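Local coordinates for protein auracyanin-B-2 (Chloroflexus aurantiacus, PDB 1QHQ) that carries electrons on a type I blue copper centre, probably as a soluble acceptor for the membrane-bound alternative complex III of this photosynthetic bacterium, at residues A2-G6 and A82-P86; N9-E13 and V108-P113; Q17-A23 and V43-N49; N63-A69 and T117-I121. All blocks are in the same frame, centred on the assembly; numbering follows the deposited sequence. Where two conformers were deposited one is given.

Contact 1. Residues A2-G6 and A82-P86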
loop_
_atom_site.group_PDB
_atom_site.type_symbol
_atom_site.label_atom_id
_atom_site.label_comp_id
_atom_site.label_asym_id
_atom_site.label_seq_id
_atom_site.Cartn_x
_atom_site.Cartn_y
_atom_site.Cartn_z
ATOM N N ALA A 2 2.825 8.783 -14.390
ATOM C CA ALA A 2 1.618 8.729 -13.525
ATOM C C ALA A 2 1.736 7.604 -12.497
ATOM O O ALA A 2 0.791 7.397 -11.718
ATOM C CB ALA A 2 0.353 8.557 -14.351
ATOM N N ASN A 3 2.600 6.625 -12.796
ATOM C CA ASN A 3 2.999 5.690 -11.721
ATOM C C ASN A 3 3.675 6.466 -10.601
ATOM O O ASN A 3 4.882 6.732 -10.624
ATOM C CB ASN A 3 3.961 4.623 -12.268
ATOM C CG ASN A 3 4.374 3.616 -11.242
ATOM O OD1 ASN A 3 3.727 3.509 -10.174
ATOM N ND2 ASN A 3 5.383 2.781 -11.509
ATOM N N ALA A 4 2.892 6.819 -9.570
ATOM C CA ALA A 4 3.433 7.617 -8.471
ATOM C C ALA A 4 2.695 7.264 -7.167
ATOM O O ALA A 4 1.547 6.806 -7.231
ATOM C CB ALA A 4 3.205 9.090 -8.770
ATOM N N PRO A 5 3.300 7.619 -6.070
ATOM C CA PRO A 5 2.645 7.448 -4.757
ATOM C C PRO A 5 1.446 8.365 -4.687
ATOM O O PRO A 5 1.334 9.345 -5.446
ATOM C CB PRO A 5 3.723 7.771 -3.761
ATOM C CG PRO A 5 4.745 8.583 -4.480
ATOM C CD PRO A 5 4.636 8.210 -5.939
ATOM N N GLY A 6 0.589 8.168 -3.700
ATOM C CA GLY A 6 -0.617 9.025 -3.610
ATOM C C GLY A 6 -1.459 8.538 -2.423
ATOM O O GLY A 6 -0.959 7.811 -1.564
ATOM N N ALA A 82 -0.678 3.820 -15.665
ATOM C CA ALA A 82 0.138 4.164 -14.495
ATOM C C ALA A 82 0.613 2.908 -13.808
ATOM O O ALA A 82 0.979 2.927 -12.625
ATOM C CB ALA A 82 -0.678 5.049 -13.562
ATOM N N LEU A 83 0.579 1.773 -14.525
ATOM C CA LEU A 83 1.067 0.524 -13.963
ATOM C C LEU A 83 0.295 0.139 -12.701
ATOM O O LEU A 83 0.802 -0.647 -11.864
ATOM C CB LEU A 83 2.560 0.600 -13.683
ATOM C CG LEU A 83 3.459 0.463 -14.938
ATOM C CD1 LEU A 83 4.917 0.636 -14.543
ATOM C CD2 LEU A 83 3.239 -0.931 -15.532
ATOM N N PHE A 84 -1.013 0.317 -12.762
ATOM C CA PHE A 84 -1.966 -0.328 -11.887
ATOM C C PHE A 84 -1.914 0.183 -10.453
ATOM O O PHE A 84 -2.274 -0.559 -9.519
ATOM C CB PHE A 84 -1.840 -1.853 -11.960
ATOM C CG PHE A 84 -2.003 -2.409 -13.370
ATOM C CD1 PHE A 84 -3.236 -2.458 -13.972
ATOM C CD2 PHE A 84 -0.888 -2.855 -14.060
ATOM C CE1 PHE A 84 -3.379 -2.957 -15.264
ATOM C CE2 PHE A 84 -1.017 -3.357 -15.348
ATOM C CZ PHE A 84 -2.268 -3.438 -15.927
ATOM N N VAL A 85 -1.468 1.419 -10.260
ATOM C CA VAL A 85 -1.640 2.051 -8.930
ATOM C C VAL A 85 -3.085 2.566 -8.918
ATOM O O VAL A 85 -3.682 2.741 -9.988
ATOM C CB VAL A 85 -0.709 3.258 -8.729
ATOM C CG1 VAL A 85 0.747 2.807 -8.635
ATOM C CG2 VAL A 85 -0.889 4.283 -9.843
ATOM N N PRO A 86 -3.651 2.789 -7.757
ATOM C CA PRO A 86 -4.949 3.474 -7.690
ATOM C C PRO A 86 -4.829 4.811 -8.387
ATOM O O PRO A 86 -3.808 5.498 -8.269
ATOM C CB PRO A 86 -5.139 3.686 -6.173
ATOM C CG PRO A 86 -4.306 2.630 -5.543
ATOM C CD PRO A 86 -3.064 2.522 -6.431
#
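Asn3 throws its CG to the far side from its own backbone N (chi1 -178°), and Val85 holds CG1 opposite its carbonyl carbon (chi1 -69°); the first carries the Asn3 amide to the loop 82-86, the second presents CG1 of Val85 to it. OD1 of Asn3 comes to rest 3.4 Å from CG1 of Val85, the two side chains meeting at about a right angle. The nitrogen branch goes to a different neighbour, with ND2 of Asn3 3.7 Å from CD1 of Leu83. Closer to the main chain, CB of Asn3 sits 3.4 Å from O of Ala82, and the Asn3 CA makes a bent C-H...O contact with the same oxygen. Next to it, CB of Ala82 packs 3.3 Å from O of Ala2, and the CB atoms of Ala2 and Ala82 are 3.7 Å apart. Part of what holds the amide comes from a third region of the chain: OD1 of Asn3 accepts from N of Met99, and Trp96 of strand 93-96 likewise bonds O of Ala4 while its side chain lies against Val85. Replacing Asn3 by an alanine would probably leave the Met99 N-H without its acceptor and open a gap between Leu83 and Val85. The N-terminal arm is thus laid along the loop that follows helix 66-77 by van der Waals and weak C-H...O contacts, while its stronger polar bonds run to Trp96 and Met99.

Contact 2. Residues N9-E13 and V108-P113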
loop_
_atom_site.group_PDB
_atom_site.type_symbol
_atom_site.label_atom_id
_atom_site.label_comp_id
_atom_site.label_asym_id
_atom_site.label_seq_id
_atom_site.Cartn_x
_atom_site.Cartn_y
_atom_site.Cartn_z
ATOM N N ASN A 9 -4.403 10.569 2.504
ATOM C CA ASN A 9 -3.724 10.969 3.733
ATOM C C ASN A 9 -2.256 11.315 3.531
ATOM O O ASN A 9 -1.524 11.491 4.508
ATOM C CB ASN A 9 -3.851 9.816 4.750
ATOM C CG ASN A 9 -5.267 9.760 5.341
ATOM O OD1 ASN A 9 -6.264 10.054 4.684
ATOM N ND2 ASN A 9 -5.335 9.353 6.606
ATOM N N VAL A 10 -1.821 11.404 2.274
ATOM C CA VAL A 10 -0.407 11.802 2.035
ATOM C C VAL A 10 -0.144 13.199 2.553
ATOM O O VAL A 10 -0.994 14.074 2.369
ATOM C CB VAL A 10 -0.093 11.745 0.528
ATOM C CG1 VAL A 10 1.229 12.370 0.176
ATOM C CG2 VAL A 10 -0.072 10.249 0.163
ATOM N N VAL A 11 0.989 13.384 3.217
ATOM C CA VAL A 11 1.352 14.725 3.712
ATOM C C VAL A 11 2.830 14.956 3.434
ATOM O O VAL A 11 3.636 14.016 3.386
ATOM C CB VAL A 11 1.077 14.908 5.206
ATOM C CG1 VAL A 11 -0.397 14.975 5.555
ATOM C CG2 VAL A 11 1.786 13.876 6.053
ATOM N N ASN A 12 3.195 16.223 3.246
ATOM C CA ASN A 12 4.596 16.621 3.148
ATOM C C ASN A 12 5.043 17.136 4.505
ATOM O O ASN A 12 5.130 18.338 4.808
ATOM C CB ASN A 12 4.752 17.703 2.066
ATOM C CG ASN A 12 4.943 17.084 0.684
ATOM O OD1 ASN A 12 5.637 16.083 0.573
ATOM N ND2 ASN A 12 4.346 17.650 -0.352
ATOM N N GLU A 13 5.203 16.200 5.442
ATOM C CA GLU A 13 5.600 16.470 6.802
ATOM C C GLU A 13 6.722 15.535 7.224
ATOM O O GLU A 13 6.858 14.447 6.645
ATOM C CB GLU A 13 4.416 16.268 7.779
ATOM C CG GLU A 13 3.371 17.370 7.574
ATOM C CD GLU A 13 2.173 17.239 8.489
ATOM O OE1 GLU A 13 2.359 17.275 9.720
ATOM O OE2 GLU A 13 1.045 17.257 7.971
ATOM N N VAL A 108 5.982 6.015 0.839
ATOM C CA VAL A 108 4.851 6.949 0.892
ATOM C C VAL A 108 4.786 7.546 2.311
ATOM O O VAL A 108 5.030 6.829 3.254
ATOM C CB VAL A 108 3.538 6.347 0.462
ATOM C CG1 VAL A 108 3.095 5.168 1.303
ATOM C CG2 VAL A 108 2.429 7.397 0.367
ATOM N N THR A 109 4.575 8.857 2.372
ATOM C CA THR A 109 4.548 9.523 3.699
ATOM C C THR A 109 3.136 10.036 3.914
ATOM O O THR A 109 2.592 10.758 3.066
ATOM C CB THR A 109 5.535 10.679 3.754
ATOM O OG1 THR A 109 6.885 10.142 3.631
ATOM C CG2 THR A 109 5.443 11.426 5.107
ATOM N N PHE A 110 2.521 9.578 4.995
ATOM C CA PHE A 110 1.113 9.833 5.206
ATOM C C PHE A 110 0.801 10.015 6.688
ATOM O O PHE A 110 1.500 9.480 7.543
ATOM C CB PHE A 110 0.234 8.750 4.582
ATOM C CG PHE A 110 0.374 7.391 5.222
ATOM C CD1 PHE A 110 1.455 6.582 4.942
ATOM C CD2 PHE A 110 -0.582 6.931 6.120
ATOM C CE1 PHE A 110 1.578 5.346 5.543
ATOM C CE2 PHE A 110 -0.449 5.715 6.754
ATOM C CZ PHE A 110 0.620 4.877 6.411
ATOM N N ARG A 111 -0.360 10.614 6.941
ATOM C CA ARG A 111 -0.880 10.673 8.313
ATOM C C ARG A 111 -1.806 9.467 8.520
ATOM O O ARG A 111 -2.720 9.228 7.747
ATOM C CB ARG A 111 -1.639 11.983 8.559
ATOM C CG ARG A 111 -2.105 12.101 10.020
ATOM C CD ARG A 111 -2.665 13.497 10.284
ATOM N NE ARG A 111 -1.661 14.530 10.019
ATOM C CZ ARG A 111 -0.767 14.934 10.913
ATOM N NH1 ARG A 111 -0.748 14.356 12.115
ATOM N NH2 ARG A 111 0.138 15.853 10.634
ATOM N N THR A 112 -1.463 8.672 9.529
ATOM C CA THR A 112 -2.339 7.497 9.782
ATOM C C THR A 112 -3.743 7.974 10.143
ATOM O O THR A 112 -3.918 9.062 10.707
ATOM C CB THR A 112 -1.755 6.670 10.923
ATOM O OG1 THR A 112 -1.590 7.559 12.051
ATOM C CG2 THR A 112 -0.382 6.089 10.576
ATOM N N PRO A 113 -4.743 7.171 9.839
ATOM C CA PRO A 113 -6.130 7.445 10.127
ATOM C C PRO A 113 -6.487 7.246 11.592
ATOM O O PRO A 113 -5.590 7.131 12.442
ATOM C CB PRO A 113 -6.860 6.424 9.225
ATOM C CG PRO A 113 -5.935 5.234 9.304
ATOM C CD PRO A 113 -4.551 5.854 9.163
#
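Val10 and Phe110 face each other as a single beta bridge, their CA atoms 4.0 Å apart, where the N-terminal arm of this cupredoxin meets strand 104-111, an outer strand of the three-stranded sheet, the end-to-end directions of the two segments 116° apart. Two backbone bonds frame the bridge: N of Arg111 to O of Asn9 at 2.8 Å, and N of Val11 to O of Thr109 at 3.1 Å. The Asn9 side chain adds a third. With CG opposite its carbonyl carbon (chi1 -75°), it sends ND2 to O of Arg111 at 2.9 Å, the acceptor lying close to the amide plane, so Asn9 holds both the N-H and the C=O of one residue. A leucine here has no side-chain N-H to give and would probably leave the Arg111 carbonyl without this donor and the arm less firmly tied. NH2 of Arg111 forms a salt bridge with Glu13, 2.8 Å to OE1 and 3.1 Å to OE2, with carboxylate and guanidinium planes 42° apart; both residues have a second conformer, so the bridge may be part-time. At the other end of the contact, methyl meets methyl: CG2 of Val10 touches CG2 of Val108 at 3.8 Å.

Contact 3. Residues Q17-A23 and V43-N49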
loop_
_atom_site.group_PDB
_atom_site.type_symbol
_atom_site.label_atom_id
_atom_site.label_comp_id
_atom_site.label_asym_id
_atom_site.label_seq_id
_atom_site.Cartn_x
_atom_site.Cartn_y
_atom_site.Cartn_z
ATOM N N GLN A 17 7.489 8.450 12.609
ATOM C CA GLN A 17 7.893 7.078 12.612
ATOM C C GLN A 17 8.161 6.651 11.149
ATOM O O GLN A 17 7.627 7.268 10.246
ATOM C CB GLN A 17 6.806 6.139 13.152
ATOM C CG GLN A 17 6.589 6.251 14.646
ATOM C CD GLN A 17 5.643 5.237 15.214
ATOM O OE1 GLN A 17 5.589 4.057 14.841
ATOM N NE2 GLN A 17 4.854 5.686 16.186
ATOM N N THR A 18 9.037 5.656 11.015
ATOM C CA THR A 18 9.153 5.052 9.663
ATOM C C THR A 18 8.974 3.538 9.838
ATOM O O THR A 18 9.219 2.982 10.910
ATOM C CB THR A 18 10.487 5.298 8.976
ATOM O OG1 THR A 18 11.532 4.600 9.697
ATOM C CG2 THR A 18 10.866 6.784 8.987
ATOM N N VAL A 19 8.463 2.919 8.782
ATOM C CA VAL A 19 8.282 1.437 8.895
ATOM C C VAL A 19 8.670 0.805 7.550
ATOM O O VAL A 19 8.337 1.368 6.504
ATOM C CB VAL A 19 6.842 1.093 9.257
ATOM C CG1 VAL A 19 5.854 1.713 8.271
ATOM C CG2 VAL A 19 6.624 -0.433 9.256
ATOM N N GLU A 20 9.354 -0.310 7.610
ATOM C CA GLU A 20 9.800 -1.002 6.383
ATOM C C GLU A 20 8.818 -2.137 6.042
ATOM O O GLU A 20 8.474 -2.906 6.927
ATOM C CB GLU A 20 11.137 -1.722 6.678
ATOM C CG GLU A 20 12.362 -0.915 6.375
ATOM C CD GLU A 20 13.087 -1.308 5.107
ATOM O OE1 GLU A 20 13.222 -2.509 4.795
ATOM O OE2 GLU A 20 13.567 -0.382 4.411
ATOM N N VAL A 21 8.431 -2.203 4.783
ATOM C CA VAL A 21 7.672 -3.409 4.334
ATOM C C VAL A 21 8.490 -4.027 3.201
ATOM O O VAL A 21 9.035 -3.279 2.388
ATOM C CB VAL A 21 6.294 -3.006 3.844
ATOM C CG1 VAL A 21 5.592 -4.146 3.096
ATOM C CG2 VAL A 21 5.438 -2.543 5.016
ATOM N N ARG A 22 8.507 -5.344 3.140
ATOM C CA ARG A 22 9.231 -6.020 2.056
ATOM C C ARG A 22 8.216 -6.976 1.359
ATOM O O ARG A 22 7.284 -7.438 2.002
ATOM C CB ARG A 22 10.409 -6.862 2.515
ATOM C CG ARG A 22 11.368 -6.236 3.473
ATOM C CD ARG A 22 12.677 -5.772 2.910
ATOM N NE ARG A 22 13.503 -5.114 3.945
ATOM C CZ ARG A 22 14.764 -5.418 4.209
ATOM N NH1 ARG A 22 15.397 -6.367 3.528
ATOM N NH2 ARG A 22 15.435 -4.768 5.175
ATOM N N ALA A 23 8.601 -7.318 0.141
ATOM C CA ALA A 23 7.818 -8.351 -0.585
ATOM C C ALA A 23 8.318 -9.719 -0.182
ATOM O O ALA A 23 9.476 -9.879 0.249
ATOM C CB ALA A 23 8.007 -8.118 -2.083
ATOM N N VAL A 43 3.750 9.023 9.196
ATOM C CA VAL A 43 4.643 7.854 9.065
ATOM C C VAL A 43 5.187 7.789 7.652
ATOM O O VAL A 43 4.443 8.075 6.707
ATOM C CB VAL A 43 3.868 6.528 9.328
ATOM C CG1 VAL A 43 4.714 5.327 9.028
ATOM C CG2 VAL A 43 3.338 6.533 10.761
ATOM N N ARG A 44 6.468 7.492 7.506
ATOM C CA ARG A 44 7.001 7.120 6.203
ATOM C C ARG A 44 7.092 5.598 6.106
ATOM O O ARG A 44 7.773 4.943 6.868
ATOM C CB ARG A 44 8.368 7.739 5.906
ATOM C CG ARG A 44 8.706 7.470 4.371
ATOM C CD ARG A 44 10.118 7.982 4.104
ATOM N NE ARG A 44 11.125 7.165 4.740
ATOM C CZ ARG A 44 12.119 7.430 5.509
ATOM N NH1 ARG A 44 12.397 8.733 5.835
ATOM N NH2 ARG A 44 12.901 6.494 6.038
ATOM N N LEU A 45 6.362 5.065 5.084
ATOM C CA LEU A 45 6.426 3.625 4.856
ATOM C C LEU A 45 7.379 3.372 3.669
ATOM O O LEU A 45 7.248 4.037 2.635
ATOM C CB LEU A 45 5.017 3.134 4.462
ATOM C CG LEU A 45 4.861 1.618 4.274
ATOM C CD1 LEU A 45 3.422 1.196 4.427
ATOM C CD2 LEU A 45 5.395 1.198 2.897
ATOM N N ASP A 46 8.397 2.603 3.932
ATOM C CA ASP A 46 9.394 2.274 2.895
ATOM C C ASP A 46 9.079 0.841 2.385
ATOM O O ASP A 46 9.256 -0.088 3.158
ATOM C CB ASP A 46 10.796 2.326 3.473
ATOM C CG ASP A 46 11.147 3.734 4.019
ATOM O OD1 ASP A 46 10.626 4.678 3.436
ATOM O OD2 ASP A 46 12.036 3.790 4.890
ATOM N N PHE A 47 8.673 0.750 1.125
ATOM C CA PHE A 47 8.404 -0.616 0.569
ATOM C C PHE A 47 9.569 -1.007 -0.354
ATOM O O PHE A 47 9.902 -0.293 -1.301
ATOM C CB PHE A 47 7.118 -0.517 -0.255
ATOM C CG PHE A 47 6.675 -1.839 -0.862
ATOM C CD1 PHE A 47 6.920 -3.001 -0.177
ATOM C CD2 PHE A 47 6.066 -1.859 -2.086
ATOM C CE1 PHE A 47 6.577 -4.245 -0.743
ATOM C CE2 PHE A 47 5.693 -3.092 -2.630
ATOM C CZ PHE A 47 5.921 -4.254 -1.952
ATOM N N VAL A 48 10.293 -2.029 0.085
ATOM C CA VAL A 48 11.419 -2.552 -0.702
ATOM C C VAL A 48 10.963 -3.829 -1.437
ATOM O O VAL A 48 10.506 -4.775 -0.814
ATOM C CB VAL A 48 12.571 -2.935 0.257
ATOM C CG1 VAL A 48 13.787 -3.371 -0.542
ATOM C CG2 VAL A 48 12.919 -1.713 1.137
ATOM N N ASN A 49 10.871 -3.713 -2.764
ATOM C CA ASN A 49 10.418 -4.850 -3.578
ATOM C C ASN A 49 11.607 -5.673 -4.087
ATOM O O ASN A 49 12.015 -5.434 -5.242
ATOM C CB ASN A 49 9.577 -4.375 -4.755
ATOM C CG ASN A 49 9.021 -5.629 -5.561
ATOM O OD1 ASN A 49 9.109 -6.681 -5.024
ATOM N ND2 ASN A 49 8.537 -5.320 -6.722
#
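Val21 and Phe47 form the dense part of a parallel strand pair, 17-22 beside 43-49, whose axes lie 18° apart and whose residues match one to one from Gln17 with Val43 onward. The backbone bond from N of Val21 to O of Asp46 is straight, 2.8 Å and 171° at the hydrogen, while at the end N of Ala23 makes a weak bond to O of Val48 at 3.3 Å. On the inward face Phe47 extends its ring away from its backbone N (chi1 -178°), and CD1 is brought 3.7 Å from CG1 of Val21. The ring edge, CD1 of Phe47, meets O of Val21 at 3.3 Å. Val19 and Leu45 continue this apolar layer.

The other face is looser and mostly polar. Here, within strand 42-49, Arg44 grips Asp46 side-on, NE to OD1 at 2.9 Å and NH2 to OD2 at 3.1 Å, each oxygen accepting on its syn lone pair; Ser107 is also hydrogen-bonded to OD1. CG2 of Thr18 lies over one face of the guanidinium group, 3.6 Å from NH2 of Arg44, and a sulfate other than the one at helix 66-77 lies about 3 Å from the Arg44 side chain. Such a parallel pair, largely apolar within and mostly polar without, belongs to the cupredoxin beta-sandwich, and its far end comes to the copper site, where the side chains of Ala23 and Asn49 touch the ligand His57.

Contact 4. Residues N63-A69 and T117-I121. With SO4 (sulfate ion), chain E.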
loop_
_atom_site.group_PDB
_atom_site.type_symbol
_atom_site.label_atom_id
_atom_site.label_comp_id
_atom_site.label_asym_id
_atom_site.label_seq_id
_atom_site.Cartn_x
_atom_site.Cartn_y
_atom_site.Cartn_z
ATOM N N ASN A 63 -9.191 2.448 3.273
ATOM C CA ASN A 63 -10.003 2.900 4.425
ATOM C C ASN A 63 -11.095 1.912 4.756
ATOM O O ASN A 63 -12.299 2.192 4.610
ATOM C CB ASN A 63 -10.556 4.278 4.052
ATOM C CG ASN A 63 -11.355 4.910 5.195
ATOM O OD1 ASN A 63 -12.358 5.589 4.891
ATOM N ND2 ASN A 63 -10.957 4.668 6.412
ATOM N N GLY A 64 -10.718 0.680 5.102
ATOM C CA GLY A 64 -11.703 -0.359 5.368
ATOM C C GLY A 64 -11.128 -1.761 5.224
ATOM O O GLY A 64 -9.928 -1.995 5.296
ATOM N N GLY A 65 -12.040 -2.710 5.021
ATOM C CA GLY A 65 -11.768 -4.105 4.901
ATOM C C GLY A 65 -11.848 -4.574 3.430
ATOM O O GLY A 65 -11.591 -3.809 2.524
ATOM N N ASP A 66 -12.270 -5.827 3.275
ATOM C CA ASP A 66 -12.226 -6.477 1.969
ATOM C C ASP A 66 -13.133 -5.878 0.942
ATOM O O ASP A 66 -12.742 -5.793 -0.245
ATOM C CB ASP A 66 -12.398 -7.981 2.081
ATOM C CG ASP A 66 -11.114 -8.662 2.546
ATOM O OD1 ASP A 66 -10.109 -8.635 1.768
ATOM O OD2 ASP A 66 -11.088 -9.096 3.704
ATOM N N ASP A 67 -14.291 -5.342 1.312
ATOM C CA ASP A 67 -15.185 -4.702 0.361
ATOM C C ASP A 67 -14.605 -3.425 -0.195
ATOM O O ASP A 67 -14.604 -3.156 -1.392
ATOM C CB ASP A 67 -16.551 -4.413 1.016
ATOM C CG ASP A 67 -17.371 -5.687 1.176
ATOM O OD1 ASP A 67 -16.941 -6.754 0.688
ATOM O OD2 ASP A 67 -18.450 -5.601 1.803
ATOM N N VAL A 68 -14.016 -2.626 0.716
ATOM C CA VAL A 68 -13.349 -1.384 0.267
ATOM C C VAL A 68 -12.098 -1.724 -0.538
ATOM O O VAL A 68 -11.835 -1.125 -1.601
ATOM C CB VAL A 68 -13.029 -0.537 1.510
ATOM C CG1 VAL A 68 -12.039 0.562 1.257
ATOM C CG2 VAL A 68 -14.360 0.063 2.039
ATOM N N ALA A 69 -11.375 -2.739 -0.116
ATOM C CA ALA A 69 -10.155 -3.166 -0.798
ATOM C C ALA A 69 -10.451 -3.589 -2.226
ATOM O O ALA A 69 -9.666 -3.336 -3.133
ATOM C CB ALA A 69 -9.436 -4.265 -0.037
ATOM N N THR A 117 -9.008 -0.779 12.317
ATOM C CA THR A 117 -8.296 -1.838 11.555
ATOM C C THR A 117 -8.573 -1.606 10.073
ATOM O O THR A 117 -9.632 -1.227 9.623
ATOM C CB THR A 117 -8.832 -3.197 11.992
ATOM O OG1 THR A 117 -8.517 -3.391 13.376
ATOM C CG2 THR A 117 -8.220 -4.346 11.199
ATOM N N TYR A 118 -7.481 -1.738 9.300
ATOM C CA TYR A 118 -7.493 -1.324 7.909
ATOM C C TYR A 118 -6.665 -2.341 7.090
ATOM O O TYR A 118 -5.627 -2.787 7.585
ATOM C CB TYR A 118 -6.760 0.031 7.769
ATOM C CG TYR A 118 -7.404 1.143 8.581
ATOM C CD1 TYR A 118 -7.027 1.352 9.904
ATOM C CD2 TYR A 118 -8.287 2.010 7.971
ATOM C CE1 TYR A 118 -7.636 2.383 10.623
ATOM C CE2 TYR A 118 -8.840 3.082 8.670
ATOM C CZ TYR A 118 -8.513 3.210 10.000
ATOM O OH TYR A 118 -9.075 4.283 10.713
ATOM N N LEU A 119 -7.132 -2.658 5.906
ATOM C CA LEU A 119 -6.289 -3.545 5.071
ATOM C C LEU A 119 -5.290 -2.706 4.279
ATOM O O LEU A 119 -5.602 -1.609 3.825
ATOM C CB LEU A 119 -7.164 -4.278 4.048
ATOM C CG LEU A 119 -7.981 -5.449 4.563
ATOM C CD1 LEU A 119 -8.778 -6.044 3.382
ATOM C CD2 LEU A 119 -7.126 -6.512 5.197
ATOM N N TYR A 120 -4.127 -3.319 4.054
ATOM C CA TYR A 120 -3.213 -2.837 3.022
ATOM C C TYR A 120 -3.123 -4.000 1.970
ATOM O O TYR A 120 -3.227 -5.155 2.378
ATOM C CB TYR A 120 -1.865 -2.442 3.485
ATOM C CG TYR A 120 -1.094 -3.407 4.335
ATOM C CD1 TYR A 120 -1.246 -3.367 5.755
ATOM C CD2 TYR A 120 -0.195 -4.333 3.805
ATOM C CE1 TYR A 120 -0.497 -4.204 6.529
ATOM C CE2 TYR A 120 0.528 -5.177 4.607
ATOM C CZ TYR A 120 0.378 -5.114 5.987
ATOM O OH TYR A 120 1.081 -5.966 6.794
ATOM N N ILE A 121 -3.058 -3.618 0.726
ATOM C CA ILE A 121 -3.034 -4.624 -0.354
ATOM C C ILE A 121 -2.011 -4.187 -1.383
ATOM O O ILE A 121 -1.497 -3.066 -1.401
ATOM C CB ILE A 121 -4.410 -4.705 -1.098
ATOM C CG1 ILE A 121 -4.755 -3.418 -1.776
ATOM C CG2 ILE A 121 -5.496 -5.128 -0.090
ATOM C CD1 ILE A 121 -6.113 -3.399 -2.506
HETATM S S SO4 E . -15.505 -3.006 4.461
HETATM O O1 SO4 E . -14.725 -3.194 3.208
HETATM O O2 SO4 E . -16.890 -2.512 4.132
HETATM O O3 SO4 E . -14.842 -1.954 5.324
HETATM O O4 SO4 E . -15.587 -4.294 5.212
#
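Leu119 N donates to O of Gly64 at 2.9 Å, nearly in line with the carbonyl, tying strand 116-121 to the turn just before helix 66-77. Leu119 then reaches under the start of that helix: CG lies opposite the carbonyl carbon (chi1 -77°), which puts CD1 of Leu119 3.4 Å from C of Gly65 and 3.3 Å from OD1 of Asp66. That carboxylate oxygen has its polar partners in Lys133 and Tyr128. The same methyl, CD1 of Leu119, also meets CB of Ala69 at 3.9 Å, and CD1 of Ile121 packs 3.6 Å from O of Ala69. ND2 of Asn63 lies 3.5 Å from CE2 of Tyr118, at the ring edge with amide and ring nearly coplanar.

Gly65 is the N-cap, and the first turn binds a sulfate, probably from the crystallisation liquor: N of Gly65 bonds O3 at 2.9 Å and N of Val68 bonds O1 at 2.7 Å, as helix N-termini often hold anions. At the backbone angles of Gly64 a CB would be jammed against the carbonyl O of Asn63. The helix thus starts beside strand 116-121, with Val68 and Ala69 touching Val62 of strand 60-62 and Leu119 touching Thr135 of strand 133-139.

Contacts 2 and 3 share one sheet: strand 104-111 bonds to strand 42-49 through Phe110 O to Val43 N at 2.8 Å and Val108 O to Leu45 N at 2.9 Å. Strand 116-121 of contact 4 belongs to the second sheet, and Pro113 CG against Tyr118 CZ at 3.4 Å joins it to contact 2. Contacts 1 and 2 both use the N-terminal arm, through 2-6 and 9-13, and they touch where Gly6 O lies 3.9 Å from Val108 CG2. From the copper the side chain of Phe47 in contact 3 is about 6 Å away, Ile121 in contact 4 about 8 Å and Val85 in contact 1 about 11 Å; contact 2 lies away from the site.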